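Local coordinates for LbaCas13a H328A (C2c2) (PDB 5WLH), which binds a CRISPR guide RNA and, as a Cas13a-family nuclease, probably uses it to recognise and cut target RNA, at residues G1048-I1056 and F1252-F1262; L1037-K1045 and V1103-Y1111. One frame throughout, in Å; residues are numbered along the deposited sequence.

Interaction 1 (G1048-I1056 and F1252-F1262); sequences GERRFLEKI and FRYYSSFDRSF
Phe1052 carries the closely packed half of this contact, reaching from helix 1050-1056 into aromatic residues of the short helix 1254-1257. With CG anti to the backbone N (chi1 162°), its ring lies where Tyr1255 turns an edge toward one face: the centroids are 5.7 Å apart and the planes meet at 88°, a T-shaped pair. CG1 of Ile1056, from the same helix, covers the opposite face, and the Tyr1254 hydroxyl approaches in the ring plane, with Tyr1254 OH 3.4 Å from Phe1052 CE1. Tyr1255 is itself sandwiched. Glu1049 CG makes a CH-pi contact over one face, 3.6 Å from the Tyr1255 ring centroid, while Tyr1254 CD2 sits over the centre of the other. The bend at chi2 (-80°) brings the Glu1049 carboxylate down almost flat on the tyrosine, and a salt bridge to Arg511 of helix 486-517 takes up its charge. Phe1258, just past the end of its helix, fits against the backbone of Phe1052, and its CE1 is 3.7 Å from Phe1052 CB. Lys1055 CD rests over the middle of the Phe1258 ring, 3.8 Å from the centroid, before the chain runs on to a hydrogen bond with Tyr1369. Replacing Phe1258 with a serine would probably open a gap beside Phe1052 CB and leave the lysine methylenes without their ring.

The solvent side is looser. Arg1051 is exposed, its guanidinium nearly perpendicular to the Phe1258 ring, and its modelled approach to Ser1256 O is too close to be trusted. No hydrogen bond is found between the two segments; the contact rests on ring, CH-pi and apolar packing. Ala1115 of helix 1106-1145 packs against Phe1052 and Tyr1255, completing helix-to-helix packing built on an aromatic cluster of Phe1052, Tyr1254 and Tyr1255.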
# COMPACT_ATOMS: atom_id res chain seq x y z
N GLY A 1048 -1.98 -6.95 22.92
CA GLY A 1048 -2.34 -8.15 22.19
C GLY A 1048 -3.71 -8.67 22.57
O GLY A 1048 -4.45 -8.09 23.37
N GLU A 1049 -4.07 -9.80 21.95
CA GLU A 1049 -5.40 -10.39 22.05
C GLU A 1049 -5.24 -11.80 22.61
O GLU A 1049 -4.78 -12.71 21.91
CB GLU A 1049 -6.09 -10.39 20.69
CG GLU A 1049 -6.18 -8.99 20.07
CD GLU A 1049 -7.33 -8.18 20.65
OE1 GLU A 1049 -8.07 -8.71 21.51
OE2 GLU A 1049 -7.49 -7.00 20.26
N ARG A 1050 -5.62 -11.96 23.88
CA ARG A 1050 -5.21 -13.14 24.63
C ARG A 1050 -5.79 -14.41 24.04
O ARG A 1050 -5.07 -15.36 23.74
CB ARG A 1050 -5.61 -13.00 26.10
CG ARG A 1050 -5.19 -14.16 26.99
CD ARG A 1050 -5.73 -13.96 28.40
NE ARG A 1050 -5.79 -15.20 29.16
CZ ARG A 1050 -6.11 -15.27 30.44
NH1 ARG A 1050 -6.15 -16.44 31.07
NH2 ARG A 1050 -6.40 -14.16 31.11
N ARG A 1051 -7.12 -14.44 23.87
CA ARG A 1051 -7.76 -15.65 23.38
C ARG A 1051 -7.26 -16.00 21.99
O ARG A 1051 -7.06 -17.17 21.66
CB ARG A 1051 -9.28 -15.48 23.39
CG ARG A 1051 -9.86 -15.25 24.78
CD ARG A 1051 -11.25 -15.85 24.92
NE ARG A 1051 -12.24 -15.20 24.08
CZ ARG A 1051 -13.00 -15.83 23.19
NH1 ARG A 1051 -12.86 -17.13 23.02
NH2 ARG A 1051 -13.89 -15.16 22.46
N PHE A 1052 -7.00 -14.98 21.16
CA PHE A 1052 -6.43 -15.23 19.84
C PHE A 1052 -5.07 -15.91 19.94
O PHE A 1052 -4.82 -16.95 19.31
CB PHE A 1052 -6.34 -13.91 19.07
CG PHE A 1052 -5.41 -13.96 17.90
CD1 PHE A 1052 -5.82 -14.55 16.71
CD2 PHE A 1052 -4.15 -13.38 17.96
CE1 PHE A 1052 -4.98 -14.58 15.61
CE2 PHE A 1052 -3.31 -13.43 16.86
CZ PHE A 1052 -3.72 -14.03 15.69
N LEU A 1053 -4.17 -15.34 20.75
CA LEU A 1053 -2.83 -15.91 20.87
C LEU A 1053 -2.89 -17.34 21.41
O LEU A 1053 -2.17 -18.22 20.92
CB LEU A 1053 -1.96 -15.04 21.77
CG LEU A 1053 -1.54 -13.72 21.11
CD1 LEU A 1053 -1.02 -12.77 22.16
CD2 LEU A 1053 -0.47 -13.98 20.05
N GLU A 1054 -3.75 -17.59 22.40
CA GLU A 1054 -3.92 -18.96 22.91
C GLU A 1054 -4.44 -19.90 21.83
O GLU A 1054 -4.12 -21.09 21.84
CB GLU A 1054 -4.88 -18.98 24.10
CG GLU A 1054 -4.41 -18.20 25.31
CD GLU A 1054 -5.53 -17.97 26.30
OE1 GLU A 1054 -6.70 -17.94 25.89
OE2 GLU A 1054 -5.24 -17.83 27.51
N LYS A 1055 -5.26 -19.40 20.91
CA LYS A 1055 -5.84 -20.26 19.89
C LYS A 1055 -4.88 -20.57 18.75
O LYS A 1055 -5.08 -21.56 18.04
CB LYS A 1055 -7.12 -19.62 19.32
CG LYS A 1055 -8.34 -19.80 20.23
CD LYS A 1055 -9.45 -18.81 19.90
CE LYS A 1055 -10.49 -18.76 21.00
NZ LYS A 1055 -11.12 -20.10 21.23
N ILE A 1056 -3.84 -19.77 18.54
CA ILE A 1056 -3.00 -19.96 17.37
C ILE A 1056 -1.61 -20.46 17.72
O ILE A 1056 -0.83 -20.76 16.80
CB ILE A 1056 -2.91 -18.67 16.52
CG1 ILE A 1056 -2.25 -17.55 17.32
CG2 ILE A 1056 -4.30 -18.28 16.00
CD1 ILE A 1056 -1.16 -16.82 16.57
N PHE A 1252 -13.40 -5.02 15.85
CA PHE A 1252 -12.53 -6.06 16.36
C PHE A 1252 -13.33 -7.28 16.84
O PHE A 1252 -12.94 -7.95 17.79
CB PHE A 1252 -11.63 -5.51 17.49
CG PHE A 1252 -10.54 -4.58 16.99
CD1 PHE A 1252 -10.84 -3.28 16.56
CD2 PHE A 1252 -9.22 -5.01 16.90
CE1 PHE A 1252 -9.85 -2.43 16.08
CE2 PHE A 1252 -8.21 -4.15 16.42
CZ PHE A 1252 -8.52 -2.87 16.01
N ARG A 1253 -14.47 -7.54 16.17
CA ARG A 1253 -15.34 -8.63 16.61
C ARG A 1253 -14.67 -9.99 16.45
O ARG A 1253 -14.97 -10.92 17.20
CB ARG A 1253 -16.66 -8.61 15.83
CG ARG A 1253 -17.43 -7.30 15.92
CD ARG A 1253 -17.84 -7.00 17.35
NE ARG A 1253 -18.50 -8.14 17.98
CZ ARG A 1253 -18.56 -8.34 19.29
NH1 ARG A 1253 -17.99 -7.48 20.13
NH2 ARG A 1253 -19.18 -9.42 19.77
N TYR A 1254 -13.76 -10.12 15.47
CA TYR A 1254 -13.04 -11.37 15.31
C TYR A 1254 -12.43 -11.84 16.62
O TYR A 1254 -12.44 -13.04 16.93
CB TYR A 1254 -11.94 -11.19 14.26
CG TYR A 1254 -10.90 -12.29 14.25
CD1 TYR A 1254 -11.14 -13.48 13.58
CD2 TYR A 1254 -9.67 -12.11 14.86
CE1 TYR A 1254 -10.19 -14.48 13.55
CE2 TYR A 1254 -8.70 -13.10 14.82
CZ TYR A 1254 -8.97 -14.28 14.17
OH TYR A 1254 -8.01 -15.27 14.13
N TYR A 1255 -11.90 -10.91 17.40
CA TYR A 1255 -11.16 -11.25 18.61
C TYR A 1255 -12.07 -11.65 19.75
O TYR A 1255 -11.57 -12.17 20.75
CB TYR A 1255 -10.28 -10.07 19.03
CG TYR A 1255 -9.17 -9.82 18.03
CD1 TYR A 1255 -8.13 -10.73 17.89
CD2 TYR A 1255 -9.17 -8.70 17.20
CE1 TYR A 1255 -7.10 -10.52 16.97
CE2 TYR A 1255 -8.13 -8.49 16.26
CZ TYR A 1255 -7.11 -9.41 16.17
OH TYR A 1255 -6.07 -9.24 15.26
N SER A 1256 -13.37 -11.40 19.63
CA SER A 1256 -14.36 -11.84 20.61
C SER A 1256 -15.05 -13.13 20.21
O SER A 1256 -15.40 -13.93 21.08
CB SER A 1256 -15.42 -10.74 20.81
OG SER A 1256 -14.84 -9.62 21.46
N SER A 1257 -15.22 -13.37 18.92
CA SER A 1257 -16.09 -14.45 18.47
C SER A 1257 -15.38 -15.52 17.65
O SER A 1257 -15.75 -16.68 17.75
CB SER A 1257 -17.26 -13.89 17.66
OG SER A 1257 -16.82 -13.33 16.45
N PHE A 1258 -14.38 -15.16 16.83
CA PHE A 1258 -13.65 -16.13 16.02
C PHE A 1258 -14.60 -16.98 15.17
O PHE A 1258 -14.34 -18.16 14.92
CB PHE A 1258 -12.76 -17.03 16.89
CG PHE A 1258 -11.78 -16.27 17.74
CD1 PHE A 1258 -10.58 -15.83 17.20
CD2 PHE A 1258 -12.06 -15.97 19.06
CE1 PHE A 1258 -9.67 -15.11 17.98
CE2 PHE A 1258 -11.16 -15.24 19.84
CZ PHE A 1258 -9.96 -14.82 19.30
N ASP A 1259 -15.70 -16.38 14.73
CA ASP A 1259 -16.64 -17.10 13.87
C ASP A 1259 -16.14 -17.17 12.43
O ASP A 1259 -16.64 -17.99 11.65
CB ASP A 1259 -18.00 -16.41 13.90
CG ASP A 1259 -17.90 -14.92 13.70
OD1 ASP A 1259 -17.12 -14.27 14.43
OD2 ASP A 1259 -18.58 -14.41 12.80
N ARG A 1260 -15.18 -16.33 12.07
CA ARG A 1260 -14.56 -16.41 10.76
C ARG A 1260 -13.06 -16.20 10.92
O ARG A 1260 -12.58 -15.74 11.95
CB ARG A 1260 -15.14 -15.38 9.78
CG ARG A 1260 -15.12 -13.95 10.28
CD ARG A 1260 -16.02 -13.07 9.43
NE ARG A 1260 -17.36 -12.97 9.99
CZ ARG A 1260 -18.30 -12.16 9.52
NH1 ARG A 1260 -18.05 -11.38 8.48
NH2 ARG A 1260 -19.50 -12.13 10.09
N SER A 1261 -12.33 -16.55 9.87
CA SER A 1261 -10.89 -16.48 9.86
C SER A 1261 -10.43 -15.21 9.18
O SER A 1261 -11.19 -14.54 8.50
CB SER A 1261 -10.31 -17.68 9.13
OG SER A 1261 -10.91 -17.75 7.85
N PHE A 1262 -9.15 -14.89 9.38
CA PHE A 1262 -8.53 -13.85 8.57
C PHE A 1262 -8.68 -14.14 7.09
O PHE A 1262 -9.02 -13.26 6.30
CB PHE A 1262 -7.06 -13.69 8.97
CG PHE A 1262 -6.86 -12.72 10.11
CD1 PHE A 1262 -7.16 -11.37 9.94
CD2 PHE A 1262 -6.40 -13.15 11.34
CE1 PHE A 1262 -6.99 -10.46 10.97
CE2 PHE A 1262 -6.23 -12.24 12.40
CZ PHE A 1262 -6.52 -10.89 12.21

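Interaction 2 (L1037-K1045 and V1103-Y1111); sequences LNRNIILSK and VEFRDLMDY. With nucleotides of chain B.
Glu1104 meets Asn1040 through its backbone: Asn1040 ND2 donates to Glu1104 O at 2.8 Å with an N-H...O angle of 158°. The acceptor lies close to the amide plane of the asparagine, although the donor stands above the carbonyl plane. Phe1105 follows, its positive phi closing helix 1087-1103 in a Schellman motif just before helix 1106-1145 begins. Ile1041 CD1 sits over the centre of the Phe1105 ring, 3.9 Å from the centroid and 7° off the normal, a clear CH-pi contact. Asn1038 comes to the ring edge instead, with ND2 3.4 Å from Phe1105 CD2, while its OD1 accepts from Ile1041 N and caps helix 1039-1047. Arg1106 leaves the backbone pointing away from the first segment, although its CG still lies beside Asn1040 ND2. Its extended chain carries the guanidinium edge-on to a phosphate oxygen of A38 of chain B, NH1 making a weak bond of 3.0 Å to OP1 of that nucleotide; the modelled NH2 bond to the same oxygen is suspiciously short. The base of G39 of chain B lies over one face of the group. Met1109 bends at chi2 and chi3 so that its CE reaches Leu1043 CB at 3.6 Å, and its CG lies 3.5 Å from Asn1040 OD1.

The axes of 1039-1045 and 1106-1111 run 9.4 Å apart at 27°, and the first residue of each helix touches the RNA. Arg1039 lies between the base of A36 of chain B and Leu1043 CD1, its NH1 bonding weakly to O2' of A36 and its NH2 held by Gly975 O. The chemistry is thus divided: a hydrogen bond from the Asn1040 side-chain amide and apolar packing join the protein segments, while Arg1106 meets a phosphate and Arg1039 a base and ribose hydroxyl, consistent with both helping to hold the RNA.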
# COMPACT_ATOMS: atom_id res chain seq x y z
N LEU A 1037 8.87 -10.34 36.11
CA LEU A 1037 8.09 -9.47 35.23
C LEU A 1037 8.59 -9.67 33.81
O LEU A 1037 9.74 -9.35 33.50
CB LEU A 1037 8.22 -8.01 35.68
CG LEU A 1037 7.14 -7.01 35.25
CD1 LEU A 1037 7.19 -6.73 33.75
CD2 LEU A 1037 5.76 -7.51 35.63
N ASN A 1038 7.74 -10.23 32.96
CA ASN A 1038 8.11 -10.53 31.58
C ASN A 1038 7.52 -9.47 30.66
O ASN A 1038 6.29 -9.37 30.50
CB ASN A 1038 7.64 -11.93 31.18
CG ASN A 1038 8.14 -12.33 29.80
OD1 ASN A 1038 7.65 -11.82 28.79
ND2 ASN A 1038 9.13 -13.23 29.76
N ARG A 1039 8.41 -8.71 30.03
CA ARG A 1039 8.04 -7.62 29.13
C ARG A 1039 7.04 -8.06 28.05
O ARG A 1039 6.05 -7.37 27.79
CB ARG A 1039 9.31 -7.09 28.49
CG ARG A 1039 9.12 -5.86 27.74
CD ARG A 1039 10.40 -5.07 27.71
NE ARG A 1039 10.13 -3.85 26.99
CZ ARG A 1039 10.01 -3.83 25.67
NH1 ARG A 1039 10.20 -4.95 24.98
NH2 ARG A 1039 9.75 -2.69 25.05
N ASN A 1040 7.31 -9.19 27.40
CA ASN A 1040 6.45 -9.63 26.31
C ASN A 1040 5.08 -10.07 26.81
O ASN A 1040 4.06 -9.88 26.12
CB ASN A 1040 7.13 -10.75 25.53
CG ASN A 1040 8.40 -10.29 24.84
OD1 ASN A 1040 8.55 -9.11 24.50
ND2 ASN A 1040 9.33 -11.20 24.64
N ILE A 1041 5.02 -10.66 28.00
CA ILE A 1041 3.73 -11.03 28.58
C ILE A 1041 2.90 -9.78 28.84
O ILE A 1041 1.71 -9.73 28.52
CB ILE A 1041 3.93 -11.85 29.87
CG1 ILE A 1041 4.58 -13.20 29.55
CG2 ILE A 1041 2.61 -12.03 30.60
CD1 ILE A 1041 3.64 -14.21 28.98
N ILE A 1042 3.51 -8.74 29.42
CA ILE A 1042 2.75 -7.54 29.73
C ILE A 1042 2.35 -6.82 28.44
O ILE A 1042 1.22 -6.35 28.31
CB ILE A 1042 3.54 -6.62 30.69
CG1 ILE A 1042 3.41 -7.12 32.13
CG2 ILE A 1042 2.95 -5.22 30.69
CD1 ILE A 1042 4.17 -8.35 32.44
N LEU A 1043 3.26 -6.76 27.46
CA LEU A 1043 2.91 -6.12 26.19
C LEU A 1043 1.77 -6.87 25.50
O LEU A 1043 0.90 -6.25 24.88
CB LEU A 1043 4.14 -6.05 25.28
CG LEU A 1043 5.21 -5.04 25.68
CD1 LEU A 1043 6.42 -5.21 24.78
CD2 LEU A 1043 4.70 -3.59 25.63
N SER A 1044 1.76 -8.20 25.60
CA SER A 1044 0.66 -8.95 25.01
C SER A 1044 -0.65 -8.71 25.77
O SER A 1044 -1.73 -8.72 25.17
CB SER A 1044 1.02 -10.44 24.97
OG SER A 1044 0.65 -11.07 26.18
N LYS A 1045 -0.56 -8.44 27.08
CA LYS A 1045 -1.75 -8.14 27.87
C LYS A 1045 -2.30 -6.76 27.54
O LYS A 1045 -3.52 -6.57 27.48
CB LYS A 1045 -1.41 -8.25 29.36
CG LYS A 1045 -2.41 -7.58 30.31
CD LYS A 1045 -3.49 -8.55 30.75
CE LYS A 1045 -3.96 -8.29 32.19
NZ LYS A 1045 -3.70 -6.90 32.67
N VAL A 1103 10.99 -19.37 24.21
CA VAL A 1103 10.93 -19.34 25.67
C VAL A 1103 10.79 -17.91 26.18
O VAL A 1103 10.26 -17.70 27.27
CB VAL A 1103 12.16 -20.04 26.28
CG1 VAL A 1103 12.28 -21.44 25.73
CG2 VAL A 1103 13.43 -19.25 26.01
N GLU A 1104 11.23 -16.92 25.41
CA GLU A 1104 11.10 -15.52 25.81
C GLU A 1104 9.75 -14.93 25.42
O GLU A 1104 9.51 -13.75 25.72
CB GLU A 1104 12.22 -14.68 25.18
CG GLU A 1104 13.61 -14.93 25.74
CD GLU A 1104 13.76 -14.55 27.20
OE1 GLU A 1104 13.17 -13.52 27.62
OE2 GLU A 1104 14.46 -15.27 27.94
N PHE A 1105 8.89 -15.70 24.76
CA PHE A 1105 7.60 -15.24 24.25
C PHE A 1105 7.74 -14.20 23.15
O PHE A 1105 6.81 -13.44 22.90
CB PHE A 1105 6.71 -14.69 25.37
CG PHE A 1105 6.60 -15.59 26.55
CD1 PHE A 1105 5.87 -16.76 26.48
CD2 PHE A 1105 7.24 -15.28 27.74
CE1 PHE A 1105 5.77 -17.61 27.56
CE2 PHE A 1105 7.15 -16.13 28.83
CZ PHE A 1105 6.41 -17.29 28.75
N ARG A 1106 8.90 -14.16 22.49
CA ARG A 1106 9.08 -13.23 21.38
C ARG A 1106 8.28 -13.66 20.17
O ARG A 1106 7.82 -12.81 19.40
CB ARG A 1106 10.56 -13.11 21.03
CG ARG A 1106 11.39 -12.42 22.10
CD ARG A 1106 12.86 -12.34 21.72
NE ARG A 1106 13.63 -11.67 22.76
CZ ARG A 1106 14.96 -11.61 22.82
NH1 ARG A 1106 15.70 -12.19 21.87
NH2 ARG A 1106 15.54 -10.98 23.83
N ASP A 1107 8.12 -14.97 19.96
CA ASP A 1107 7.29 -15.43 18.86
C ASP A 1107 5.86 -14.95 19.04
O ASP A 1107 5.18 -14.60 18.06
CB ASP A 1107 7.35 -16.95 18.73
CG ASP A 1107 6.82 -17.68 19.97
OD1 ASP A 1107 6.91 -17.14 21.10
OD2 ASP A 1107 6.34 -18.82 19.82
N LEU A 1108 5.39 -14.91 20.29
CA LEU A 1108 4.07 -14.35 20.60
C LEU A 1108 3.94 -12.92 20.08
O LEU A 1108 2.93 -12.55 19.47
CB LEU A 1108 3.85 -14.36 22.11
CG LEU A 1108 3.26 -15.57 22.82
CD1 LEU A 1108 2.93 -15.17 24.25
CD2 LEU A 1108 2.01 -16.07 22.10
N MET A 1109 4.94 -12.08 20.38
CA MET A 1109 4.95 -10.71 19.90
C MET A 1109 4.90 -10.67 18.39
O MET A 1109 4.20 -9.83 17.80
CB MET A 1109 6.19 -9.98 20.40
CG MET A 1109 6.35 -10.02 21.89
SD MET A 1109 4.92 -9.26 22.67
CE MET A 1109 5.14 -7.57 22.13
N ASP A 1110 5.65 -11.56 17.74
CA ASP A 1110 5.65 -11.66 16.29
C ASP A 1110 4.26 -11.96 15.76
O ASP A 1110 3.76 -11.26 14.88
CB ASP A 1110 6.64 -12.75 15.84
CG ASP A 1110 7.21 -12.50 14.46
OD1 ASP A 1110 6.81 -11.53 13.79
OD2 ASP A 1110 8.06 -13.30 14.03
N TYR A 1111 3.60 -12.98 16.31
CA TYR A 1111 2.25 -13.30 15.84
C TYR A 1111 1.29 -12.15 16.09
O TYR A 1111 0.41 -11.88 15.26
CB TYR A 1111 1.74 -14.58 16.50
CG TYR A 1111 2.63 -15.76 16.23
CD1 TYR A 1111 3.12 -16.00 14.95
CD2 TYR A 1111 3.03 -16.60 17.25
CE1 TYR A 1111 3.95 -17.07 14.70
CE2 TYR A 1111 3.87 -17.68 17.01
CZ TYR A 1111 4.32 -17.91 15.74
OH TYR A 1111 5.15 -18.98 15.50
P A B 36 14.47 0.13 21.25
OP1 A B 36 14.96 0.46 22.61
OP2 A B 36 15.17 0.63 20.05
O5' A B 36 14.38 -1.44 21.09
C5' A B 36 15.56 -2.24 21.14
C4' A B 36 15.35 -3.44 22.01
O4' A B 36 15.06 -3.02 23.37
C3' A B 36 14.21 -4.35 21.61
O3' A B 36 14.57 -5.64 22.12
C2' A B 36 13.05 -3.78 22.43
O2' A B 36 11.96 -4.65 22.60
C1' A B 36 13.76 -3.48 23.75
N9 A B 36 13.19 -2.42 24.57
C8 A B 36 12.66 -1.21 24.21
N7 A B 36 12.32 -0.47 25.24
C5 A B 36 12.69 -1.23 26.35
C6 A B 36 12.60 -1.01 27.74
N6 A B 36 12.09 0.10 28.28
N1 A B 36 13.06 -1.99 28.56
C2 A B 36 13.57 -3.10 28.03
N3 A B 36 13.71 -3.41 26.74
C4 A B 36 13.24 -2.43 25.95
P G B 39 18.89 -11.06 16.50
OP1 G B 39 19.54 -11.20 15.17
OP2 G B 39 18.73 -9.71 17.12
O5' G B 39 17.43 -11.73 16.49
C5' G B 39 17.22 -13.05 16.00
C4' G B 39 15.93 -13.15 15.21
O4' G B 39 14.79 -13.07 16.12
C3' G B 39 15.72 -12.05 14.17
O3' G B 39 14.94 -12.57 13.10
C2' G B 39 14.85 -11.06 14.93
O2' G B 39 14.13 -10.14 14.14
C1' G B 39 13.93 -12.03 15.67
N9 G B 39 13.18 -11.44 16.78
C8 G B 39 11.82 -11.50 16.98
N7 G B 39 11.44 -10.86 18.05
C5 G B 39 12.61 -10.32 18.58
C6 G B 39 12.83 -9.52 19.73
O6 G B 39 12.02 -9.09 20.56
N1 G B 39 14.18 -9.21 19.87
C2 G B 39 15.19 -9.60 19.03
N2 G B 39 16.43 -9.21 19.35
N3 G B 39 14.99 -10.35 17.97
C4 G B 39 13.69 -10.67 17.80
P A B 38 19.17 -10.87 23.11
OP1 A B 38 17.93 -11.44 23.70
OP2 A B 38 20.47 -11.52 23.46
O5' A B 38 19.12 -10.90 21.52
C5' A B 38 20.13 -10.24 20.76
C4' A B 38 20.56 -11.06 19.58
O4' A B 38 21.57 -12.02 19.99
C3' A B 38 19.45 -11.88 18.91
O3' A B 38 19.72 -11.96 17.51
C2' A B 38 19.64 -13.26 19.50
O2' A B 38 19.15 -14.31 18.70
C1' A B 38 21.16 -13.33 19.62
N9 A B 38 21.65 -14.28 20.61
C8 A B 38 21.39 -14.35 21.96
N7 A B 38 21.99 -15.35 22.56
C5 A B 38 22.71 -15.96 21.54
C6 A B 38 23.56 -17.08 21.52
N6 A B 38 23.84 -17.80 22.60
N1 A B 38 24.11 -17.44 20.34
C2 A B 38 23.82 -16.72 19.25
N3 A B 38 23.03 -15.65 19.14
C4 A B 38 22.51 -15.32 20.34

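Interactions 1 and 2 are neighbours, their centres about 17 Å apart, and their segments alternate along the chain. Helices 1039-1047 and 1050-1056 follow one another directly, so one short stretch of chain supplies the first segment of each contact. They also touch in space: Ile1056 CD1 packs 3.7 Å from Tyr1111 CB, and Leu1053 CD2 lies equally near Leu1108 O. Helix 1106-1145 is common ground, since it provides Arg1106 and Met1109 to interaction 2 and, farther along, packs against the aromatic residues of interaction 1. Their relation to the RNA differs, because interaction 2 touches it directly, whereas the nearest atom of interaction 1 is about 12 Å away.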